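Local coordinates for protein salicylaldehyde dehydrogenase NahF (Pseudomonas putida, PDB 4JZ6) that probably oxidises salicylaldehyde to salicylate with NAD+ and water, a step in the bacterial breakdown of naphthalene, at residues Val170-Ala175 / Ala199-Cys204; Tyr178-Val181 / Thr185-Phe188. All coordinates share one frame; numbering follows the deposited sequence.

Interaction 1. Residues Val170-Ala175 / Ala199-Cys204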
# COMPACT_ATOMS: atom_id res chain seq x y z
N VAL A 170 -8.92 20.49 7.16
CA VAL A 170 -8.80 19.16 7.73
C VAL A 170 -7.95 18.21 6.87
O VAL A 170 -7.24 17.35 7.40
CB VAL A 170 -10.18 18.54 8.08
CG1 VAL A 170 -10.96 18.22 6.81
CG2 VAL A 170 -10.01 17.31 8.97
N LEU A 171 -8.00 18.39 5.55
CA LEU A 171 -7.22 17.56 4.64
C LEU A 171 -5.72 17.85 4.75
O LEU A 171 -4.88 16.96 4.56
CB LEU A 171 -7.70 17.72 3.20
CG LEU A 171 -9.14 17.26 2.96
CD1 LEU A 171 -9.46 17.26 1.47
CD2 LEU A 171 -9.35 15.89 3.56
N ALA A 172 -5.39 19.09 5.04
CA ALA A 172 -4.01 19.44 5.34
C ALA A 172 -3.62 18.86 6.69
O ALA A 172 -2.59 18.20 6.82
CB ALA A 172 -3.82 20.97 5.33
N ALA A 173 -4.47 19.10 7.69
CA ALA A 173 -4.21 18.67 9.06
C ALA A 173 -3.88 17.19 9.15
O ALA A 173 -2.88 16.81 9.74
CB ALA A 173 -5.40 19.00 9.94
N ARG A 174 -4.73 16.37 8.54
CA ARG A 174 -4.54 14.93 8.50
C ARG A 174 -3.18 14.58 7.87
O ARG A 174 -2.49 13.67 8.34
CB ARG A 174 -5.72 14.26 7.76
CG ARG A 174 -5.39 13.73 6.37
CD ARG A 174 -6.39 14.11 5.30
NE ARG A 174 -7.54 13.22 5.22
CZ ARG A 174 -8.08 12.79 4.07
NH1 ARG A 174 -7.57 13.16 2.90
NH2 ARG A 174 -9.14 11.99 4.10
N ALA A 175 -2.79 15.32 6.83
CA ALA A 175 -1.57 15.02 6.09
C ALA A 175 -0.32 15.57 6.77
O ALA A 175 0.80 15.44 6.26
CB ALA A 175 -1.67 15.54 4.67
N ALA A 199 -1.23 28.26 4.07
CA ALA A 199 -0.16 28.98 4.74
C ALA A 199 -0.54 29.16 6.20
O ALA A 199 0.30 28.99 7.10
CB ALA A 199 0.08 30.31 4.07
N LEU A 200 -1.81 29.47 6.45
CA LEU A 200 -2.30 29.68 7.80
C LEU A 200 -2.15 28.44 8.67
O LEU A 200 -1.66 28.52 9.80
CB LEU A 200 -3.76 30.15 7.80
CG LEU A 200 -4.29 30.49 9.20
CD1 LEU A 200 -3.39 31.52 9.87
CD2 LEU A 200 -5.72 30.97 9.15
N ILE A 201 -2.58 27.29 8.16
CA ILE A 201 -2.48 26.06 8.92
C ILE A 201 -1.01 25.79 9.23
O ILE A 201 -0.66 25.36 10.33
CB ILE A 201 -3.17 24.85 8.22
CG1 ILE A 201 -3.22 23.63 9.15
CG2 ILE A 201 -2.48 24.47 6.93
CD1 ILE A 201 -4.04 22.49 8.62
N THR A 202 -0.15 26.08 8.26
CA THR A 202 1.28 25.95 8.46
C THR A 202 1.73 26.86 9.60
O THR A 202 2.44 26.42 10.50
CB THR A 202 2.07 26.34 7.19
OG1 THR A 202 1.63 25.53 6.09
CG2 THR A 202 3.57 26.15 7.41
N GLN A 203 1.28 28.11 9.56
CA GLN A 203 1.64 29.07 10.60
C GLN A 203 1.26 28.55 11.98
O GLN A 203 2.01 28.70 12.94
CB GLN A 203 0.97 30.42 10.33
CG GLN A 203 1.39 31.50 11.32
CD GLN A 203 0.55 32.75 11.20
OE1 GLN A 203 -0.16 32.94 10.22
NE2 GLN A 203 0.64 33.61 12.21
N CYS A 204 0.09 27.94 12.08
CA CYS A 204 -0.36 27.36 13.33
C CYS A 204 0.65 26.35 13.85
O CYS A 204 1.04 26.39 15.02
CB CYS A 204 -1.72 26.71 13.16
SG CYS A 204 -3.05 27.91 13.06
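Ile201 meets Ala172 and Ala173 in a small, buried apolar contact between two helices. Its CD1 methyl does most of the touching. CD1 lies 3.6 Å from CB of Ala172 and 4.0 Å from CB of Ala173, so it sits against both alanine methyls. CG1 is anti to the backbone N (chi1 -172°), and the chain stays extended through chi2 (172°). This shape carries CD1 straight out toward helix 170-181. The second branch, CG2, approaches from beside it and reaches only Ala172, with 4.1 Å between CG2 and Ala172 CB.

The backbone takes part as well. CD1 of Ile201 comes within 3.5 Å of the N of Ala173, probably because the short alanine side chains let the methyl come down to the backbone. The nearest CA atoms, those of Ala173 and Ile201, are 7.6 Å apart. Both helices belong to the Rossmann-like alpha/beta region of the aldehyde dehydrogenase fold. Helix 170-181 precedes strand 186-189, and helix 195-208 follows it.

Ser121 and Phe125 of helix 111-130 also touch Ala173, and Met92 of helix 78-94 touches Ile201. Val170, whose N is hydrogen-bonded to Asn117 OD1, lines a salicylaldehyde pocket, and the side chain of Ala173 is about 10 Å from a bound salicylaldehyde.

Interaction 2. Residues Tyr178-Val181 / Thr185-Phe188; sequences YPLV and TVVF
Leu180 and Val186 cross at about a right angle, methyl against methyl. CD2 of Leu180 stands 3.7 Å from CG1 of Val186. The two side chains reach this point differently. Val186 has its CB directed at the helix. Leu180 starts off to one side. Its CG lies beside the backbone N (chi1 -70°), opposite the carbonyl carbon, and from there CD2 extends to the strand.

Pro179 approaches the same valine methyl more loosely, with its CB 4.5 Å from CG1 of Val186. CG1 is therefore the one strand atom that both helix residues meet.

The contact belongs to a beta-alpha-beta crossover. Strand 159-162 leads into helix 170-181, and a short turn then brings the chain back as the parallel strand 186-189. The contact packs the last turn of the helix on Val186 of that strand. The helix is kinked at Pro179, whose N has no hydrogen to give to the turn before.

Asn184 ND2, in the connecting turn, is hydrogen-bonded to the O of Pro179. Leu215 of the neighbouring strand 215-218 touches Val186, and Val214 touches Leu180. The side chain of Pro179 is about 11 Å from that of Glu267, the predicted active-site residue.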
# COMPACT_ATOMS: atom_id res chain seq x y z
N TYR A 178 -0.59 13.34 11.40
CA TYR A 178 -0.28 11.91 11.47
C TYR A 178 1.19 11.60 11.13
O TYR A 178 1.86 10.93 11.92
CB TYR A 178 -1.26 11.09 10.63
CG TYR A 178 -2.66 11.06 11.22
CD1 TYR A 178 -2.87 10.75 12.56
CD2 TYR A 178 -3.77 11.34 10.43
CE1 TYR A 178 -4.15 10.71 13.10
CE2 TYR A 178 -5.06 11.30 10.95
CZ TYR A 178 -5.24 10.99 12.29
OH TYR A 178 -6.52 10.96 12.80
N PRO A 179 1.70 12.11 9.99
CA PRO A 179 3.13 11.85 9.76
C PRO A 179 4.03 12.42 10.85
O PRO A 179 5.07 11.84 11.16
CB PRO A 179 3.39 12.55 8.42
CG PRO A 179 2.06 12.53 7.72
CD PRO A 179 1.07 12.76 8.83
N LEU A 180 3.63 13.54 11.45
CA LEU A 180 4.40 14.11 12.56
C LEU A 180 4.47 13.18 13.78
O LEU A 180 5.56 12.86 14.26
CB LEU A 180 3.89 15.49 12.96
CG LEU A 180 4.14 16.61 11.94
CD1 LEU A 180 4.12 17.98 12.62
CD2 LEU A 180 5.45 16.39 11.20
N VAL A 181 3.32 12.76 14.29
CA VAL A 181 3.30 11.90 15.47
C VAL A 181 4.01 10.57 15.24
O VAL A 181 4.46 9.92 16.18
CB VAL A 181 1.86 11.66 15.99
CG1 VAL A 181 1.07 10.78 15.03
CG2 VAL A 181 1.90 11.07 17.39
N THR A 185 9.01 13.82 9.03
CA THR A 185 8.96 15.22 8.63
C THR A 185 8.25 15.25 7.28
O THR A 185 8.18 14.23 6.59
CB THR A 185 10.35 15.84 8.51
OG1 THR A 185 11.02 15.33 7.36
CG2 THR A 185 11.17 15.53 9.75
N VAL A 186 7.70 16.40 6.91
CA VAL A 186 6.87 16.44 5.71
C VAL A 186 7.07 17.65 4.80
O VAL A 186 7.22 18.78 5.26
CB VAL A 186 5.36 16.24 6.07
CG1 VAL A 186 5.12 16.58 7.52
CG2 VAL A 186 4.45 17.05 5.15
N VAL A 187 7.11 17.39 3.50
CA VAL A 187 6.98 18.42 2.50
C VAL A 187 5.50 18.53 2.13
O VAL A 187 4.93 17.62 1.51
CB VAL A 187 7.83 18.11 1.25
CG1 VAL A 187 7.62 19.18 0.19
CG2 VAL A 187 9.30 18.01 1.63
N PHE A 188 4.89 19.63 2.55
CA PHE A 188 3.46 19.88 2.37
C PHE A 188 3.23 20.70 1.11
O PHE A 188 3.61 21.87 1.04
CB PHE A 188 2.95 20.63 3.62
CG PHE A 188 1.54 21.19 3.49
CD1 PHE A 188 0.59 20.60 2.67
CD2 PHE A 188 1.18 22.32 4.22
CE1 PHE A 188 -0.68 21.14 2.57
CE2 PHE A 188 -0.09 22.86 4.13
CZ PHE A 188 -1.02 22.27 3.31

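Overall arrangement
The centres of interactions 1 and 2 are about 11 Å apart. Both use helix 170-181, interaction 1 its first half and interaction 2 its last turn. Along the chain, interaction 2 is nested between the two segments of interaction 1, because strand 186-189 comes between the two helices. Phe188 on the strand joins the two contacts. Its CZ packs 3.7 Å from Ala172 CB. Its CE2 lies 3.7 Å from Thr202 OG1 and 4.0 Å from Ile201 CG2. Helix 170-181 is thus packed against both the strand and the helix that follow it, all within the aldehyde dehydrogenase family region.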